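PDB 1W07: acyl-coa oxidase from Arabidopsis thaliana, which catalyses the FAD-dependent desaturation of long- and medium-chain acyl-CoAs to 2-trans-enoyl-CoAs, passing the electrons to oxygen to form hydrogen peroxide in peroxisomal fatty-acid breakdown. Local coordinates for residues 60-65 with 179-184; 99-104 with 235-240; 342-347 with 557-562; 481-486 with 530-535. The protein carries 1 engineered substitution. All coordinates share one frame; numbering follows the deposited sequence.

Interaction 1 of 4, residues 60-65 with 179-184; sequences ELFKST and LGKVST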
loop_
_atom_site.group_PDB
_atom_site.type_symbol
_atom_site.label_atom_id
_atom_site.label_comp_id
_atom_site.label_asym_id
_atom_site.label_seq_id
_atom_site.Cartn_x
_atom_site.Cartn_y
_atom_site.Cartn_z
ATOM N N GLU B 60 -16.246 16.748 13.780
ATOM C CA GLU B 60 -15.871 16.408 15.158
ATOM C C GLU B 60 -14.367 16.147 15.274
ATOM O O GLU B 60 -13.754 16.493 16.284
ATOM C CB GLU B 60 -16.630 15.164 15.633
ATOM C CG GLU B 60 -18.141 15.273 15.488
ATOM C CD GLU B 60 -18.847 13.966 15.784
ATOM O OE1 GLU B 60 -18.361 12.893 15.342
ATOM O OE2 GLU B 60 -19.912 14.014 16.434
ATOM N N LEU B 61 -13.782 15.529 14.245
ATOM C CA LEU B 61 -12.353 15.216 14.250
ATOM C C LEU B 61 -11.540 16.515 14.195
ATOM O O LEU B 61 -10.519 16.659 14.879
ATOM C CB LEU B 61 -12.002 14.343 13.041
ATOM C CG LEU B 61 -10.522 13.966 12.885
ATOM C CD1 LEU B 61 -10.103 13.007 13.997
ATOM C CD2 LEU B 61 -10.293 13.332 11.524
ATOM N N PHE B 62 -12.000 17.462 13.381
ATOM C CA PHE B 62 -11.290 18.717 13.262
ATOM C C PHE B 62 -11.400 19.507 14.568
ATOM O O PHE B 62 -10.409 20.039 15.073
ATOM C CB PHE B 62 -11.853 19.533 12.104
ATOM C CG PHE B 62 -11.039 20.749 11.787
ATOM C CD1 PHE B 62 -9.748 20.626 11.268
ATOM C CD2 PHE B 62 -11.533 22.021 12.056
ATOM C CE1 PHE B 62 -8.965 21.758 11.026
ATOM C CE2 PHE B 62 -10.758 23.153 11.821
ATOM C CZ PHE B 62 -9.477 23.026 11.307
ATOM N N LYS B 63 -12.605 19.574 15.115
ATOM C CA LYS B 63 -12.831 20.298 16.360
ATOM C C LYS B 63 -11.987 19.706 17.483
ATOM O O LYS B 63 -11.365 20.431 18.266
ATOM C CB LYS B 63 -14.310 20.252 16.742
ATOM C CG LYS B 63 -14.586 20.905 18.092
ATOM C CD LYS B 63 -16.069 21.206 18.299
ATOM C CE LYS B 63 -16.293 22.021 19.574
ATOM N NZ LYS B 63 -17.707 22.480 19.710
ATOM N N SER B 64 -11.988 18.381 17.560
ATOM C CA SER B 64 -11.215 17.669 18.565
ATOM C C SER B 64 -9.732 18.010 18.422
ATOM O O SER B 64 -9.003 18.079 19.407
ATOM C CB SER B 64 -11.424 16.164 18.394
ATOM O OG SER B 64 -10.561 15.460 19.258
ATOM N N THR B 65 -9.298 18.221 17.181
ATOM C CA THR B 65 -7.903 18.556 16.888
ATOM C C THR B 65 -7.582 19.946 17.433
ATOM O O THR B 65 -6.502 20.173 18.011
ATOM C CB THR B 65 -7.634 18.528 15.364
ATOM O OG1 THR B 65 -7.818 17.189 14.881
ATOM C CG2 THR B 65 -6.219 19.002 15.054
ATOM N N LEU B 179 -4.010 25.808 6.331
ATOM C CA LEU B 179 -4.547 26.894 5.526
ATOM C C LEU B 179 -6.064 26.837 5.440
ATOM O O LEU B 179 -6.733 27.867 5.413
ATOM C CB LEU B 179 -3.971 26.806 4.114
ATOM C CG LEU B 179 -4.572 27.703 3.023
ATOM C CD1 LEU B 179 -4.288 29.177 3.340
ATOM C CD2 LEU B 179 -3.987 27.281 1.664
ATOM N N GLY B 180 -6.603 25.624 5.392
ATOM C CA GLY B 180 -8.038 25.449 5.251
ATOM C C GLY B 180 -8.972 26.237 6.151
ATOM O O GLY B 180 -9.934 26.837 5.670
ATOM N N LYS B 181 -8.710 26.228 7.450
ATOM C CA LYS B 181 -9.590 26.927 8.369
ATOM C C LYS B 181 -8.891 27.648 9.514
ATOM O O LYS B 181 -9.484 28.530 10.135
ATOM C CB LYS B 181 -10.599 25.934 8.966
ATOM C CG LYS B 181 -11.515 25.255 7.937
ATOM C CD LYS B 181 -12.441 26.246 7.230
ATOM C CE LYS B 181 -13.107 25.610 6.011
ATOM N NZ LYS B 181 -13.930 26.592 5.250
ATOM N N VAL B 182 -7.626 27.323 9.771
ATOM C CA VAL B 182 -6.941 27.913 10.909
ATOM C C VAL B 182 -6.047 29.124 10.721
ATOM O O VAL B 182 -6.252 30.144 11.378
ATOM C CB VAL B 182 -6.125 26.834 11.641
ATOM C CG1 VAL B 182 -5.469 27.413 12.924
ATOM C CG2 VAL B 182 -7.044 25.665 11.953
ATOM N N SER B 183 -5.049 29.006 9.849
ATOM C CA SER B 183 -4.098 30.082 9.654
ATOM C C SER B 183 -4.706 31.445 9.392
ATOM O O SER B 183 -5.670 31.584 8.632
ATOM C CB SER B 183 -3.121 29.736 8.535
ATOM O OG SER B 183 -2.245 28.695 8.941
ATOM N N THR B 184 -4.139 32.455 10.042
ATOM C CA THR B 184 -4.595 33.828 9.864
ATOM C C THR B 184 -3.640 34.506 8.888
ATOM O O THR B 184 -4.008 35.467 8.219
ATOM C CB THR B 184 -4.576 34.625 11.194
ATOM O OG1 THR B 184 -3.238 34.683 11.712
ATOM C CG2 THR B 184 -5.490 33.973 12.218
#
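Phe62 leaves helix 58-78 as a long flat probe and meets Lys181 and Val182 of the loop 179-184 only with the far end of its ring. CB and CG serve as a stalk: with CG anti to the backbone N (chi1 -171°), the ring is carried away from the helix toward the loop. CE1 packs against Asp238 CB, while CE2 at 4.0 Å and CZ at 3.9 Å share Lys181 CB. At the tip, CZ is also 3.6 Å from Val182 CG2, a methyl that arrives at the ring edge, close to its plane.

This buried apolar touch joins the N-terminal helical domain of the acyl-CoA oxidase fold to its middle beta domain, and phenylalanine suits the task because a rigid ring can bridge backbones whose nearest CA atoms, those of Phe62 and Lys181, are 9.7 Å apart. The lysine's CB touches the end of the ring, but its chain bends at chi2 (-65°) and leads the ammonium away to Asn639 and Ser641 of the second subunit. Pro644 of that subunit also packs on Phe62, and its Leu651 on Val182, while Asp238 OD1 accepts hydrogen bonds from the backbone N of both Lys181 and Val182.

Interaction 2 of 4, residues 99-104 with 235-240; sequences VDLHWG and NSMDNG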
loop_
_atom_site.group_PDB
_atom_site.type_symbol
_atom_site.label_atom_id
_atom_site.label_comp_id
_atom_site.label_asym_id
_atom_site.label_seq_id
_atom_site.Cartn_x
_atom_site.Cartn_y
_atom_site.Cartn_z
ATOM N N VAL B 99 -0.653 23.181 13.698
ATOM C CA VAL B 99 0.507 23.479 14.518
ATOM C C VAL B 99 1.797 22.937 13.894
ATOM O O VAL B 99 2.860 23.549 14.028
ATOM C CB VAL B 99 0.349 22.882 15.941
ATOM C CG1 VAL B 99 1.635 23.032 16.722
ATOM C CG2 VAL B 99 -0.780 23.591 16.680
ATOM N N ASP B 100 1.713 21.802 13.208
ATOM C CA ASP B 100 2.902 21.218 12.611
ATOM C C ASP B 100 3.500 22.124 11.540
ATOM O O ASP B 100 4.725 22.234 11.422
ATOM C CB ASP B 100 2.595 19.842 12.000
ATOM C CG ASP B 100 1.906 18.899 12.977
ATOM O OD1 ASP B 100 2.195 18.962 14.192
ATOM O OD2 ASP B 100 1.078 18.077 12.521
ATOM N N LEU B 101 2.639 22.767 10.756
ATOM C CA LEU B 101 3.113 23.641 9.689
ATOM C C LEU B 101 3.559 24.993 10.217
ATOM O O LEU B 101 4.491 25.594 9.687
ATOM C CB LEU B 101 2.034 23.822 8.618
ATOM C CG LEU B 101 1.844 22.684 7.610
ATOM C CD1 LEU B 101 3.166 22.397 6.919
ATOM C CD2 LEU B 101 1.336 21.426 8.298
ATOM N N HIS B 102 2.891 25.470 11.259
ATOM C CA HIS B 102 3.241 26.737 11.876
ATOM C C HIS B 102 4.697 26.691 12.358
ATOM O O HIS B 102 5.503 27.547 12.003
ATOM C CB HIS B 102 2.330 26.997 13.067
ATOM C CG HIS B 102 2.638 28.266 13.790
ATOM N ND1 HIS B 102 2.299 29.506 13.294
ATOM C CD2 HIS B 102 3.273 28.491 14.967
ATOM C CE1 HIS B 102 2.703 30.440 14.137
ATOM N NE2 HIS B 102 3.299 29.852 15.160
ATOM N N TRP B 103 5.022 25.681 13.167
ATOM C CA TRP B 103 6.368 25.505 13.714
ATOM C C TRP B 103 7.353 24.858 12.735
ATOM O O TRP B 103 8.552 25.144 12.764
ATOM C CB TRP B 103 6.316 24.637 14.977
ATOM C CG TRP B 103 5.592 25.248 16.148
ATOM C CD1 TRP B 103 4.645 24.647 16.925
ATOM C CD2 TRP B 103 5.776 26.561 16.683
ATOM N NE1 TRP B 103 4.225 25.503 17.909
ATOM C CE2 TRP B 103 4.905 26.688 17.788
ATOM C CE3 TRP B 103 6.593 27.648 16.337
ATOM C CZ2 TRP B 103 4.830 27.856 18.556
ATOM C CZ3 TRP B 103 6.516 28.813 17.099
ATOM C CH2 TRP B 103 5.639 28.905 18.196
ATOM N N GLY B 104 6.846 23.983 11.874
ATOM C CA GLY B 104 7.713 23.289 10.943
ATOM C C GLY B 104 8.043 23.950 9.620
ATOM O O GLY B 104 9.063 23.622 9.010
ATOM N N ASN B 235 -6.884 13.649 8.071
ATOM C CA ASN B 235 -8.149 14.354 7.988
ATOM C C ASN B 235 -8.384 15.320 9.144
ATOM O O ASN B 235 -9.354 16.079 9.144
ATOM C CB ASN B 235 -9.283 13.360 7.811
ATOM C CG ASN B 235 -9.324 12.814 6.396
ATOM O OD1 ASN B 235 -9.469 13.573 5.438
ATOM N ND2 ASN B 235 -9.177 11.504 6.256
ATOM N N SER B 236 -7.471 15.313 10.111
ATOM C CA SER B 236 -7.542 16.232 11.239
ATOM C C SER B 236 -6.835 17.516 10.789
ATOM O O SER B 236 -6.941 18.560 11.441
ATOM C CB SER B 236 -6.816 15.652 12.448
ATOM O OG SER B 236 -5.510 15.238 12.099
ATOM N N MET B 237 -6.104 17.420 9.677
ATOM C CA MET B 237 -5.370 18.550 9.118
ATOM C C MET B 237 -6.261 19.286 8.134
ATOM O O MET B 237 -6.946 18.666 7.315
ATOM C CB MET B 237 -4.109 18.063 8.386
ATOM C CG MET B 237 -3.255 19.156 7.703
ATOM S SD MET B 237 -2.284 20.157 8.881
ATOM C CE MET B 237 -0.921 19.043 9.301
ATOM N N ASP B 238 -6.269 20.611 8.225
ATOM C CA ASP B 238 -7.068 21.400 7.303
ATOM C C ASP B 238 -6.230 21.840 6.108
ATOM O O ASP B 238 -5.780 22.986 6.045
ATOM C CB ASP B 238 -7.665 22.633 8.002
ATOM C CG ASP B 238 -6.624 23.461 8.720
ATOM O OD1 ASP B 238 -6.686 24.706 8.615
ATOM O OD2 ASP B 238 -5.750 22.879 9.407
ATOM N N ASN B 239 -6.003 20.916 5.172
ATOM C CA ASN B 239 -5.248 21.249 3.967
ATOM C C ASN B 239 -6.195 22.083 3.126
ATOM O O ASN B 239 -7.366 21.723 2.941
ATOM C CB ASN B 239 -4.817 19.985 3.214
ATOM C CG ASN B 239 -3.815 19.164 4.000
ATOM O OD1 ASN B 239 -4.176 18.195 4.660
ATOM N ND2 ASN B 239 -2.548 19.575 3.957
ATOM N N GLY B 240 -5.719 23.211 2.621
ATOM C CA GLY B 240 -6.649 24.036 1.891
ATOM C C GLY B 240 -6.255 24.605 0.562
ATOM O O GLY B 240 -5.210 24.286 -0.007
#
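Met237 is the residue through which the loop 235-240 touches Leu101 and Asp100 of helix 98-113. The loop begins with Asn235, whose OD1 accepts from Lys228 N and whose backbone O accepts from Arg58 NE. Ser236 follows, its hydroxyl hydrogen-bonded to Pro96 O just before helix 98-113. Met237 then leaves the backbone with CG anti to N (chi1 178°), and bends at chi2 and again at chi3, which brings its terminal methyl onto the helix. CE presses on Leu101 CD2 at 3.4 Å, tighter than ordinary van der Waals contact, and SD follows at 3.9 Å from the same methyl. CE also lies 3.9 Å from Asp100 OD2, a carboxylate oxygen whose hydrogen-bonding partner is Ala97 N. Methionine suits this place because its flexible chain can fold round to meet a branched leucine tip.

Next, Asp238 pairs through its backbone with Gly180. Asn239 has its amide held at both ends, ND2 by Trp175 O and OD1 by Lys228 NZ, before Gly240 opens strand 240-244. Leu101 and Asn239 both touch the cofactor; Met237 thus packs on a residue of the FAD pocket wall, where the N-terminal helical domain meets the middle beta domain.

Interaction 3 of 4, residues 342-347 with 557-562; sequences YAFRFV and YIYALY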
loop_
_atom_site.group_PDB
_atom_site.type_symbol
_atom_site.label_atom_id
_atom_site.label_comp_id
_atom_site.label_asym_id
_atom_site.label_seq_id
_atom_site.Cartn_x
_atom_site.Cartn_y
_atom_site.Cartn_z
ATOM N N TYR B 342 16.205 0.176 12.046
ATOM C CA TYR B 342 17.455 0.599 12.681
ATOM C C TYR B 342 18.390 1.253 11.655
ATOM O O TYR B 342 19.046 2.255 11.935
ATOM C CB TYR B 342 18.149 -0.591 13.338
ATOM C CG TYR B 342 17.555 -0.990 14.680
ATOM C CD1 TYR B 342 16.330 -1.652 14.758
ATOM C CD2 TYR B 342 18.221 -0.706 15.870
ATOM C CE1 TYR B 342 15.783 -2.030 15.993
ATOM C CE2 TYR B 342 17.690 -1.064 17.109
ATOM C CZ TYR B 342 16.470 -1.730 17.166
ATOM O OH TYR B 342 15.941 -2.099 18.380
ATOM N N ALA B 343 18.444 0.686 10.458
ATOM C CA ALA B 343 19.281 1.247 9.418
ATOM C C ALA B 343 18.908 2.712 9.137
ATOM O O ALA B 343 19.791 3.571 9.020
ATOM C CB ALA B 343 19.166 0.414 8.156
ATOM N N PHE B 344 17.611 3.003 9.040
ATOM C CA PHE B 344 17.140 4.365 8.765
ATOM C C PHE B 344 17.341 5.273 9.965
ATOM O O PHE B 344 17.551 6.475 9.822
ATOM C CB PHE B 344 15.667 4.369 8.349
ATOM C CG PHE B 344 15.385 3.615 7.075
ATOM C CD1 PHE B 344 16.419 3.216 6.223
ATOM C CD2 PHE B 344 14.072 3.334 6.714
ATOM C CE1 PHE B 344 16.138 2.547 5.030
ATOM C CE2 PHE B 344 13.780 2.677 5.537
ATOM C CZ PHE B 344 14.816 2.277 4.685
ATOM N N ARG B 345 17.275 4.703 11.161
ATOM C CA ARG B 345 17.516 5.474 12.384
ATOM C C ARG B 345 18.993 5.971 12.379
ATOM O O ARG B 345 19.274 7.155 12.593
ATOM C CB ARG B 345 17.276 4.553 13.587
ATOM C CG ARG B 345 17.225 5.239 14.932
ATOM C CD ARG B 345 16.007 6.123 14.994
ATOM N NE ARG B 345 15.712 6.533 16.355
ATOM C CZ ARG B 345 14.571 7.110 16.715
ATOM N NH1 ARG B 345 13.621 7.337 15.810
ATOM N NH2 ARG B 345 14.382 7.466 17.976
ATOM N N PHE B 346 19.930 5.057 12.120
ATOM C CA PHE B 346 21.354 5.401 12.101
ATOM C C PHE B 346 21.706 6.352 10.944
ATOM O O PHE B 346 22.498 7.290 11.116
ATOM C CB PHE B 346 22.189 4.113 12.031
ATOM C CG PHE B 346 22.015 3.206 13.240
ATOM C CD1 PHE B 346 22.072 1.820 13.110
ATOM C CD2 PHE B 346 21.765 3.743 14.504
ATOM C CE1 PHE B 346 21.876 0.982 14.219
ATOM C CE2 PHE B 346 21.567 2.923 15.621
ATOM C CZ PHE B 346 21.620 1.533 15.475
ATOM N N VAL B 347 21.114 6.129 9.775
ATOM C CA VAL B 347 21.403 7.011 8.658
ATOM C C VAL B 347 20.817 8.382 8.988
ATOM O O VAL B 347 21.311 9.410 8.537
ATOM C CB VAL B 347 20.821 6.466 7.320
ATOM C CG1 VAL B 347 19.344 6.807 7.193
ATOM C CG2 VAL B 347 21.622 7.025 6.147
ATOM N N TYR B 557 23.757 -6.733 8.728
ATOM C CA TYR B 557 23.974 -7.598 7.581
ATOM C C TYR B 557 22.711 -8.182 6.977
ATOM O O TYR B 557 22.718 -8.607 5.818
ATOM C CB TYR B 557 25.015 -8.677 7.911
ATOM C CG TYR B 557 26.379 -8.063 8.089
ATOM C CD1 TYR B 557 26.808 -7.628 9.345
ATOM C CD2 TYR B 557 27.193 -7.795 6.986
ATOM C CE1 TYR B 557 28.007 -6.930 9.491
ATOM C CE2 TYR B 557 28.393 -7.099 7.131
ATOM C CZ TYR B 557 28.790 -6.666 8.374
ATOM O OH TYR B 557 29.941 -5.918 8.480
ATOM N N ILE B 558 21.628 -8.201 7.750
ATOM C CA ILE B 558 20.335 -8.653 7.238
ATOM C C ILE B 558 19.895 -7.591 6.225
ATOM O O ILE B 558 19.434 -7.917 5.135
ATOM C CB ILE B 558 19.241 -8.726 8.351
ATOM C CG1 ILE B 558 19.374 -10.030 9.144
ATOM C CG2 ILE B 558 17.835 -8.588 7.717
ATOM C CD1 ILE B 558 18.382 -10.154 10.298
ATOM N N TYR B 559 20.030 -6.320 6.592
ATOM C CA TYR B 559 19.643 -5.223 5.694
ATOM C C TYR B 559 20.424 -5.327 4.366
ATOM O O TYR B 559 19.841 -5.361 3.276
ATOM C CB TYR B 559 19.914 -3.867 6.381
ATOM C CG TYR B 559 19.547 -2.640 5.554
ATOM C CD1 TYR B 559 18.212 -2.325 5.260
ATOM C CD2 TYR B 559 20.538 -1.842 4.997
ATOM C CE1 TYR B 559 17.882 -1.238 4.411
ATOM C CE2 TYR B 559 20.228 -0.771 4.153
ATOM C CZ TYR B 559 18.919 -0.470 3.862
ATOM O OH TYR B 559 18.662 0.603 3.028
ATOM N N ALA B 560 21.746 -5.410 4.471
ATOM C CA ALA B 560 22.608 -5.500 3.302
ATOM C C ALA B 560 22.356 -6.746 2.454
ATOM O O ALA B 560 22.158 -6.654 1.239
ATOM C CB ALA B 560 24.071 -5.443 3.733
ATOM N N LEU B 561 22.357 -7.911 3.087
ATOM C CA LEU B 561 22.146 -9.158 2.360
ATOM C C LEU B 561 20.748 -9.252 1.771
ATOM O O LEU B 561 20.549 -9.905 0.745
ATOM C CB LEU B 561 22.411 -10.357 3.271
ATOM C CG LEU B 561 23.839 -10.473 3.820
ATOM C CD1 LEU B 561 23.973 -11.724 4.687
ATOM C CD2 LEU B 561 24.811 -10.519 2.653
ATOM N N TYR B 562 19.773 -8.609 2.412
ATOM C CA TYR B 562 18.412 -8.623 1.895
ATOM C C TYR B 562 18.352 -7.819 0.602
ATOM O O TYR B 562 17.732 -8.241 -0.373
ATOM C CB TYR B 562 17.440 -8.018 2.910
ATOM C CG TYR B 562 16.039 -7.924 2.363
ATOM C CD1 TYR B 562 15.273 -9.073 2.182
ATOM C CD2 TYR B 562 15.493 -6.698 1.991
ATOM C CE1 TYR B 562 14.001 -9.008 1.643
ATOM C CE2 TYR B 562 14.212 -6.617 1.453
ATOM C CZ TYR B 562 13.476 -7.781 1.282
ATOM O OH TYR B 562 12.212 -7.736 0.739
#
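A backbone hydrogen bond of 2.8 Å from Tyr562 N to Ile558 O closes the helical turn from which Tyr559 reaches across to Ala343 and Phe344. The contact is a helix-to-helix junction between the C-alpha1 domain, whose long helix 328-363 carries the two smaller partners, and the C-terminal helical domain of acyl-CoA oxidase, here helix 548-566. Its centre is a CH-pi interaction. Ala343 CB sits over one face of the Tyr559 ring, 4.0 Å from the ring centroid and just 8° off the ring normal, so the methyl lies almost squarely above the middle of the pi system. Alanine suits this spot: with the CA atoms of Ala343 and Tyr559 7.5 Å apart, its single methyl reaches the ring. Tyr559 can present that face because its CG lies anti to the backbone N (chi1 -180°), extending the ring toward helix 328-363. A serine in place of Tyr559 would probably leave the Ala343 methyl without its aromatic face and open a gap beside Phe344. Val531 and Val532 of helix 516-538 also pack on the tyrosine, while Thr384, Ala387 and Thr388 of helix 370-398 back Phe344. The two aromatic side chains cross at about a right angle, and Tyr559 OH comes to the edge of the Phe344 ring, 3.8 Å from CE1.

Interaction 4 of 4, residues 481-486 with 530-535; sequences DVVLEA and IVVSKF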
loop_
_atom_site.group_PDB
_atom_site.type_symbol
_atom_site.label_atom_id
_atom_site.label_comp_id
_atom_site.label_asym_id
_atom_site.label_seq_id
_atom_site.Cartn_x
_atom_site.Cartn_y
_atom_site.Cartn_z
ATOM N N ASP B 481 34.108 -5.168 4.642
ATOM C CA ASP B 481 34.797 -4.829 3.400
ATOM C C ASP B 481 34.230 -5.600 2.207
ATOM O O ASP B 481 34.212 -5.104 1.080
ATOM C CB ASP B 481 36.297 -5.117 3.537
ATOM C CG ASP B 481 36.956 -4.246 4.577
ATOM O OD1 ASP B 481 36.838 -3.010 4.458
ATOM O OD2 ASP B 481 37.586 -4.783 5.513
ATOM N N VAL B 482 33.774 -6.818 2.461
ATOM C CA VAL B 482 33.216 -7.637 1.394
ATOM C C VAL B 482 31.861 -7.055 0.967
ATOM O O VAL B 482 31.519 -7.011 -0.228
ATOM C CB VAL B 482 33.018 -9.100 1.860
ATOM C CG1 VAL B 482 32.269 -9.868 0.812
ATOM C CG2 VAL B 482 34.388 -9.763 2.130
ATOM N N VAL B 483 31.090 -6.603 1.946
ATOM C CA VAL B 483 29.787 -6.032 1.666
ATOM C C VAL B 483 29.941 -4.683 0.982
ATOM O O VAL B 483 29.336 -4.447 -0.055
ATOM C CB VAL B 483 28.967 -5.879 2.969
ATOM C CG1 VAL B 483 27.664 -5.125 2.689
ATOM C CG2 VAL B 483 28.670 -7.258 3.537
ATOM N N LEU B 484 30.763 -3.810 1.550
ATOM C CA LEU B 484 30.966 -2.488 0.977
ATOM C C LEU B 484 31.460 -2.563 -0.452
ATOM O O LEU B 484 30.966 -1.845 -1.325
ATOM C CB LEU B 484 31.949 -1.669 1.819
ATOM C CG LEU B 484 31.398 -1.049 3.101
ATOM C CD1 LEU B 484 32.515 -0.360 3.865
ATOM C CD2 LEU B 484 30.309 -0.050 2.749
ATOM N N GLU B 485 32.438 -3.430 -0.696
ATOM C CA GLU B 485 32.992 -3.593 -2.035
ATOM C C GLU B 485 31.893 -3.981 -3.012
ATOM O O GLU B 485 31.790 -3.422 -4.100
ATOM C CB GLU B 485 34.082 -4.667 -2.036
ATOM C CG GLU B 485 34.671 -4.935 -3.409
ATOM C CD GLU B 485 35.670 -6.073 -3.401
ATOM O OE1 GLU B 485 35.293 -7.200 -3.006
ATOM O OE2 GLU B 485 36.831 -5.842 -3.792
ATOM N N ALA B 486 31.076 -4.947 -2.617
ATOM C CA ALA B 486 29.981 -5.397 -3.466
ATOM C C ALA B 486 29.009 -4.265 -3.801
ATOM O O ALA B 486 28.659 -4.078 -4.967
ATOM C CB ALA B 486 29.237 -6.524 -2.792
ATOM N N ILE B 530 24.953 4.119 0.584
ATOM C CA ILE B 530 25.113 5.069 1.680
ATOM C C ILE B 530 24.500 4.522 2.988
ATOM O O ILE B 530 25.121 4.589 4.056
ATOM C CB ILE B 530 24.459 6.422 1.315
ATOM C CG1 ILE B 530 25.222 7.074 0.150
ATOM C CG2 ILE B 530 24.423 7.334 2.525
ATOM C CD1 ILE B 530 24.621 8.396 -0.354
ATOM N N VAL B 531 23.282 3.987 2.915
ATOM C CA VAL B 531 22.625 3.458 4.101
ATOM C C VAL B 531 23.441 2.289 4.660
ATOM O O VAL B 531 23.690 2.199 5.862
ATOM C CB VAL B 531 21.177 2.989 3.768
ATOM C CG1 VAL B 531 20.497 2.469 5.027
ATOM C CG2 VAL B 531 20.365 4.146 3.181
ATOM N N VAL B 532 23.875 1.396 3.786
ATOM C CA VAL B 532 24.655 0.248 4.230
ATOM C C VAL B 532 25.967 0.671 4.883
ATOM O O VAL B 532 26.349 0.131 5.926
ATOM C CB VAL B 532 24.983 -0.708 3.063
ATOM C CG1 VAL B 532 25.882 -1.829 3.567
ATOM C CG2 VAL B 532 23.711 -1.287 2.468
ATOM N N SER B 533 26.655 1.636 4.273
ATOM C CA SER B 533 27.936 2.113 4.788
ATOM C C SER B 533 27.804 2.812 6.132
ATOM O O SER B 533 28.693 2.710 6.968
ATOM C CB SER B 533 28.623 3.048 3.774
ATOM O OG SER B 533 27.997 4.319 3.750
ATOM N N LYS B 534 26.700 3.525 6.344
ATOM C CA LYS B 534 26.491 4.216 7.615
ATOM C C LYS B 534 26.129 3.253 8.745
ATOM O O LYS B 534 26.434 3.516 9.911
ATOM C CB LYS B 534 25.412 5.286 7.480
ATOM C CG LYS B 534 25.755 6.323 6.438
ATOM C CD LYS B 534 27.084 6.973 6.759
ATOM C CE LYS B 534 27.579 7.815 5.605
ATOM N NZ LYS B 534 28.869 8.458 5.961
ATOM N N PHE B 535 25.478 2.144 8.409
ATOM C CA PHE B 535 25.131 1.129 9.402
ATOM C C PHE B 535 26.426 0.428 9.828
ATOM O O PHE B 535 26.659 0.204 11.013
ATOM C CB PHE B 535 24.149 0.112 8.806
ATOM C CG PHE B 535 23.300 -0.595 9.828
ATOM C CD1 PHE B 535 22.053 -1.093 9.474
ATOM C CD2 PHE B 535 23.738 -0.753 11.142
ATOM C CE1 PHE B 535 21.245 -1.736 10.417
ATOM C CE2 PHE B 535 22.941 -1.393 12.092
ATOM C CZ PHE B 535 21.687 -1.886 11.725
#
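Within the C-terminal all-helical domain of acyl-CoA oxidase, helix 480-503 lies against helix 516-538 through two side-chain contacts, Val483 with Val532 and Leu484 with Ser533. The first pair is a meeting of branches: Val483 CG1 and Val532 CG1 lie 3.8 Å apart. Each of these methyls is anti to its own backbone N (chi1 173° in Val483), an orientation that sends both into the space between the helices. Valine suits such a place, since its compact branched chain fills the gap without needing a long reach.

The second pair is less symmetric. Leu484 stretches its CD2 methyl over the serine, 3.7 Å from Ser533 CB and 3.8 Å from Ser533 CA, so that the leucine rests partly on backbone. A small residue opposite allows this, and here the backbones come closest, with 6.7 Å between the CA atoms of Leu484 and Ser533. The serine's polarity is dealt with inside its own helix: OG donates to Ile530 O over 2.9 Å, at a bent C=O...O angle of 114°, and from the same side of the carbonyl plane as Lys534 N.

Further inward, Val483 also packs on Tyr557 and Ala560 of helix 548-566, while Val531 and Phe535 of helix 516-538 turn to Ala343 of helix 328-363. Helix 516-538 thus lies between helix 480-503 and the C-alpha1 domain.

How the interactions relate
Interactions 1 and 2 stand side by side, with centres 8 Å apart, and both tie the N-terminal helical domain to loops of the middle beta domain; the loop 235-240 touches helix 58-78 as well as helix 98-113. Interactions 3 and 4 form a second neighbouring pair across the chain's centre, their centres 10 Å apart, in which helix against helix replaces helix against loop. Interactions 1 and 3 are buried and use an aromatic ring, whereas interactions 2 and 4 are partly buried and rest mainly on aliphatic side chains, with a polar residue (Asp100, Ser533) taking part in each. Interaction 2 alone lies at the cofactor, and interaction 1 alone is backed substantially by the second subunit.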